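Local coordinates for protein peptidoglycan glycosyltransferase (Burkholderia ambifaria, PDB 5UY7) that belongs to the penicillin-binding proteins of the bacterial cell wall and carries a domain of the beta-lactamase clan, at residues V292-G297 and I306-G311; I327-I332 and T379-Y384. One frame throughout, in Å; residues are numbered along the deposited sequence.

How the interactions relate
Interactions 1 and 2 illustrate how a short helix can join a small hairpin and its flanking turns to another helix. Both lie within the range of the penicillin-binding family domain, on the same side of the chain's centre, with their own centres about 12 Å apart. They come in series: 292-297 meets 306-311 around a small hairpin, and only later does 327-332 meet 379-384. Helix 326-333 joins them. The amine K331 NZ reaches E293 O at 2.7 Å, D308 OD1 lies 2.9 Å from I327 N, and I327 CD1 packs on G297 and I306. One face of that helix thus receives the hairpin and its flanking turns while another rests on the end of helix 374-381.

Interaction 1: residues V292-G297 and I306-G311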
loop_
_atom_site.group_PDB
_atom_site.type_symbol
_atom_site.label_atom_id
_atom_site.label_comp_id
_atom_site.label_asym_id
_atom_site.label_seq_id
_atom_site.Cartn_x
_atom_site.Cartn_y
_atom_site.Cartn_z
ATOM N N VAL A 292 -1.723 15.460 -16.507
ATOM C CA VAL A 292 -1.621 14.165 -17.172
ATOM C C VAL A 292 -2.937 13.932 -17.899
ATOM O O VAL A 292 -4.000 13.903 -17.263
ATOM C CB VAL A 292 -1.351 13.026 -16.173
ATOM C CG1 VAL A 292 -1.165 11.696 -16.902
ATOM C CG2 VAL A 292 -0.140 13.356 -15.305
ATOM N N GLU A 293 -2.870 13.760 -19.215
ATOM C CA GLU A 293 -4.064 13.598 -20.038
ATOM C C GLU A 293 -4.468 12.129 -20.057
ATOM O O GLU A 293 -3.723 11.289 -20.573
ATOM C CB GLU A 293 -3.814 14.094 -21.461
ATOM C CG GLU A 293 -3.345 15.542 -21.536
ATOM C CD GLU A 293 -4.386 16.543 -21.043
ATOM O OE1 GLU A 293 -5.572 16.170 -20.892
ATOM O OE2 GLU A 293 -4.010 17.712 -20.810
ATOM N N THR A 294 -5.643 11.816 -19.505
ATOM C CA THR A 294 -6.156 10.455 -19.590
ATOM C C THR A 294 -7.384 10.330 -20.485
ATOM O O THR A 294 -7.839 9.203 -20.721
ATOM C CB THR A 294 -6.478 9.892 -18.191
ATOM O OG1 THR A 294 -7.702 10.451 -17.690
ATOM C CG2 THR A 294 -5.344 10.185 -17.213
ATOM N N GLY A 295 -7.921 11.440 -20.991
ATOM C CA GLY A 295 -8.981 11.387 -21.987
ATOM C C GLY A 295 -10.204 10.624 -21.515
ATOM O O GLY A 295 -10.654 10.756 -20.371
ATOM N N ASN A 296 -10.755 9.802 -22.412
ATOM C CA ASN A 296 -11.971 9.056 -22.120
ATOM C C ASN A 296 -11.704 7.724 -21.421
ATOM O O ASN A 296 -12.575 6.852 -21.429
ATOM C CB ASN A 296 -12.775 8.824 -23.403
ATOM C CG ASN A 296 -12.045 7.946 -24.416
ATOM O OD1 ASN A 296 -10.918 7.495 -24.185
ATOM N ND2 ASN A 296 -12.702 7.690 -25.548
ATOM N N GLY A 297 -10.532 7.547 -20.811
ATOM C CA GLY A 297 -10.268 6.318 -20.091
ATOM C C GLY A 297 -9.899 5.131 -20.947
ATOM O O GLY A 297 -9.981 3.995 -20.477
ATOM N N ILE A 306 -4.835 -0.073 -22.373
ATOM C CA ILE A 306 -4.777 0.299 -20.970
ATOM C C ILE A 306 -6.041 1.093 -20.672
ATOM O O ILE A 306 -6.400 1.997 -21.434
ATOM C CB ILE A 306 -3.502 1.101 -20.664
ATOM C CG1 ILE A 306 -2.286 0.243 -21.033
ATOM C CG2 ILE A 306 -3.461 1.499 -19.200
ATOM C CD1 ILE A 306 -0.966 0.965 -20.986
ATOM N N THR A 307 -6.729 0.735 -19.589
ATOM C CA THR A 307 -8.102 1.169 -19.370
ATOM C C THR A 307 -8.281 1.722 -17.963
ATOM O O THR A 307 -7.786 1.137 -16.993
ATOM C CB THR A 307 -9.069 -0.005 -19.583
ATOM O OG1 THR A 307 -8.883 -0.542 -20.898
ATOM C CG2 THR A 307 -10.504 0.444 -19.424
ATOM N N ASP A 308 -8.996 2.846 -17.855
ATOM C CA ASP A 308 -9.454 3.363 -16.573
ATOM C C ASP A 308 -10.899 2.940 -16.329
ATOM O O ASP A 308 -11.607 2.517 -17.246
ATOM C CB ASP A 308 -9.343 4.888 -16.515
ATOM C CG ASP A 308 -7.910 5.368 -16.402
ATOM O OD1 ASP A 308 -7.003 4.522 -16.252
ATOM O OD2 ASP A 308 -7.698 6.597 -16.435
ATOM N N ASP A 309 -11.329 3.060 -15.070
ATOM C CA ASP A 309 -12.699 2.690 -14.714
ATOM C C ASP A 309 -13.721 3.682 -15.244
ATOM O O ASP A 309 -14.913 3.361 -15.300
ATOM C CB ASP A 309 -12.842 2.579 -13.195
ATOM C CG ASP A 309 -12.147 1.356 -12.638
ATOM O OD1 ASP A 309 -12.011 0.363 -13.383
ATOM O OD2 ASP A 309 -11.740 1.389 -11.458
ATOM N N ALA A 310 -13.284 4.879 -15.614
ATOM C CA ALA A 310 -14.149 5.894 -16.190
ATOM C C ALA A 310 -13.288 6.779 -17.075
ATOM O O ALA A 310 -12.077 6.569 -17.197
ATOM C CB ALA A 310 -14.857 6.702 -15.097
ATOM N N GLY A 311 -13.917 7.771 -17.700
ATOM C CA GLY A 311 -13.186 8.766 -18.464
ATOM C C GLY A 311 -12.833 9.975 -17.619
ATOM O O GLY A 311 -13.641 10.898 -17.478
HETATM O O HOH W 1 -9.410 8.256 -17.817
#
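The CA of G311 sits squarely over one face of the peptide that joins N296 to G297, 3.5 Å from N296 C, while the D308 carboxylate, its CG anti to the carbonyl carbon (chi1 -72°), presents OD2 to T294 CB, with the two side chains crossing at about a right angle. Loops without apolar side chains to interlock can still close tightly through backbone, as here. G297 O accepts a nearly straight bond from D308 N (3.0 Å, 166° at the hydrogen), the donor tilted 34° from the carbonyl plane, and T307 CA adds a C-H...O contact to the same oxygen. Having no side chain, G297 brings its CA to 3.4 Å from A310 O. The approach is prepared by a type II' turn from T294 to G297, with G295 at its first corner. A water bridges the inner side, 2.8 Å from T294 OG1, 2.8 Å from D308 OD2 and 3.2 Å from A310 O; with two protons it cannot serve all three at once. Both side chains also have direct partners, OG1 of T294 bonding to G313 O and OD2 of D308 to S325 OG. In the fold, the contact closes the base of the hairpin of strands 298-301 and 304-307. Next to it strand 291-293 pairs with 314-316, V292 leans on helix 317-323, and I306 packs against helix 326-333.

Interaction 2: residues I327-I332 and T379-Y384; sequences IGATKI and TMSYGY
Behind the S381 and Y382 side chains that meet A329 and T330, the carbonyl oxygen of T379 is gripped by two backbone donors, Y382 N at 3.1 Å and Y384 N at 2.9 Å, arriving from opposite faces of its plane. The second of these, together with the bond from G383 N to M380 O, makes a Schellman motif, with G383 at positive phi as its C-prime residue. The motif ends the helix and turns the backbone just where S381 and Y382 face the other segment. S381 holds OG between its backbone N and carbonyl carbon (chi1 80°), which places the oxygen over the face of the A329-T330 peptide, 3.5 Å from A329 O. Next to it the methyl of A329 approaches the backbone, its CB 3.8 Å from S381 O. Y382 turns its ring back along its own segment: T379 CA lies 3.7 Å above one face, offset toward the rim, and Y382 CD2 lies in the plane of the Y384 ring, at its edge. The neighbouring helix reaches a different part of the Y382 ring. Near the ring plane, T330 OG1 comes to the edge at 3.4 Å from Y382 CE1, the two side chains running side by side in the same direction. I306 of strand 304-307 also packs on this tyrosine, as does K273, probably the lysine of an SxxK motif. The hydroxyls of T330 and S381 each bond within their own helix, T330 OG1 to N326 O and S381 OG to A378 O, while S381 O pairs with T276 OG1 of helix 273-282. Polar atoms therefore pack here mainly as surfaces: the two segments meet by van der Waals packing of polar and apolar atoms, without a direct hydrogen bond between them.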
loop_
_atom_site.group_PDB
_atom_site.type_symbol
_atom_site.label_atom_id
_atom_site.label_comp_id
_atom_site.label_asym_id
_atom_site.label_seq_id
_atom_site.Cartn_x
_atom_site.Cartn_y
_atom_site.Cartn_z
ATOM N N ILE A 327 -4.188 4.672 -16.694
ATOM C CA ILE A 327 -3.593 5.439 -17.787
ATOM C C ILE A 327 -2.665 6.514 -17.238
ATOM O O ILE A 327 -1.564 6.736 -17.764
ATOM C CB ILE A 327 -4.700 6.031 -18.674
ATOM C CG1 ILE A 327 -5.469 4.891 -19.339
ATOM C CG2 ILE A 327 -4.106 6.965 -19.733
ATOM C CD1 ILE A 327 -6.750 5.326 -19.976
ATOM N N GLY A 328 -3.092 7.203 -16.177
ATOM C CA GLY A 328 -2.234 8.212 -15.578
ATOM C C GLY A 328 -0.965 7.617 -15.000
ATOM O O GLY A 328 0.123 8.186 -15.140
ATOM N N ALA A 329 -1.088 6.469 -14.326
ATOM C CA ALA A 329 0.100 5.795 -13.812
ATOM C C ALA A 329 1.043 5.417 -14.945
ATOM O O ALA A 329 2.265 5.586 -14.834
ATOM C CB ALA A 329 -0.311 4.551 -13.014
ATOM N N THR A 330 0.485 4.913 -16.051
ATOM C CA THR A 330 1.297 4.520 -17.198
ATOM C C THR A 330 2.043 5.712 -17.776
ATOM O O THR A 330 3.245 5.630 -18.046
ATOM C CB THR A 330 0.411 3.884 -18.268
ATOM O OG1 THR A 330 -0.136 2.660 -17.764
ATOM C CG2 THR A 330 1.217 3.605 -19.551
ATOM N N LYS A 331 1.343 6.829 -17.984
ATOM C CA LYS A 331 2.000 7.962 -18.630
ATOM C C LYS A 331 3.087 8.541 -17.737
ATOM O O LYS A 331 4.143 8.963 -18.230
ATOM C CB LYS A 331 0.968 9.025 -19.018
ATOM C CG LYS A 331 0.048 8.550 -20.151
ATOM C CD LYS A 331 -0.772 9.686 -20.712
ATOM C CE LYS A 331 -1.635 9.211 -21.862
ATOM N NZ LYS A 331 -2.199 10.374 -22.585
ATOM N N ILE A 332 2.857 8.547 -16.423
ATOM C CA ILE A 332 3.896 8.965 -15.490
ATOM C C ILE A 332 5.063 7.983 -15.522
ATOM O O ILE A 332 6.232 8.385 -15.551
ATOM C CB ILE A 332 3.288 9.111 -14.084
ATOM C CG1 ILE A 332 2.331 10.305 -14.060
ATOM C CG2 ILE A 332 4.371 9.261 -13.043
ATOM C CD1 ILE A 332 1.498 10.381 -12.752
ATOM N N THR A 379 2.394 -1.994 -17.130
ATOM C CA THR A 379 1.532 -2.743 -16.217
ATOM C C THR A 379 2.089 -2.731 -14.797
ATOM O O THR A 379 1.325 -2.667 -13.829
ATOM C CB THR A 379 1.326 -4.182 -16.698
ATOM O OG1 THR A 379 2.552 -4.917 -16.603
ATOM C CG2 THR A 379 0.832 -4.193 -18.137
ATOM N N MET A 380 3.418 -2.778 -14.647
ATOM C CA MET A 380 3.984 -2.718 -13.302
ATOM C C MET A 380 3.678 -1.387 -12.635
ATOM O O MET A 380 3.501 -1.338 -11.412
ATOM C CB MET A 380 5.495 -2.955 -13.338
ATOM C CG MET A 380 5.886 -4.425 -13.442
ATOM S SD MET A 380 7.677 -4.662 -13.504
ATOM C CE MET A 380 7.922 -5.034 -15.234
ATOM N N SER A 381 3.568 -0.310 -13.423
ATOM C CA SER A 381 3.264 1.001 -12.861
ATOM C C SER A 381 1.905 1.025 -12.187
ATOM O O SER A 381 1.675 1.852 -11.296
ATOM C CB SER A 381 3.314 2.081 -13.941
ATOM O OG SER A 381 2.137 2.120 -14.736
ATOM N N TYR A 382 0.991 0.142 -12.595
ATOM C CA TYR A 382 -0.268 -0.012 -11.886
ATOM C C TYR A 382 -0.398 -1.394 -11.255
ATOM O O TYR A 382 -1.510 -1.847 -10.973
ATOM C CB TYR A 382 -1.467 0.336 -12.782
ATOM C CG TYR A 382 -1.622 -0.329 -14.143
ATOM C CD1 TYR A 382 -1.073 0.236 -15.289
ATOM C CD2 TYR A 382 -2.399 -1.467 -14.288
ATOM C CE1 TYR A 382 -1.256 -0.346 -16.537
ATOM C CE2 TYR A 382 -2.584 -2.058 -15.529
ATOM C CZ TYR A 382 -2.010 -1.497 -16.648
ATOM O OH TYR A 382 -2.208 -2.088 -17.876
ATOM N N GLY A 383 0.730 -2.052 -10.990
ATOM C CA GLY A 383 0.768 -3.155 -10.042
ATOM C C GLY A 383 0.593 -4.554 -10.587
ATOM O O GLY A 383 0.356 -5.477 -9.801
ATOM N N TYR A 384 0.704 -4.758 -11.892
ATOM C CA TYR A 384 0.584 -6.095 -12.447
ATOM C C TYR A 384 1.865 -6.456 -13.183
ATOM O O TYR A 384 2.551 -5.584 -13.722
ATOM C CB TYR A 384 -0.645 -6.194 -13.357
ATOM C CG TYR A 384 -1.908 -5.957 -12.565
ATOM C CD1 TYR A 384 -2.416 -6.946 -11.731
ATOM C CD2 TYR A 384 -2.558 -4.727 -12.590
ATOM C CE1 TYR A 384 -3.554 -6.734 -10.976
ATOM C CE2 TYR A 384 -3.704 -4.505 -11.836
ATOM C CZ TYR A 384 -4.196 -5.520 -11.030
ATOM O OH TYR A 384 -5.328 -5.322 -10.263
#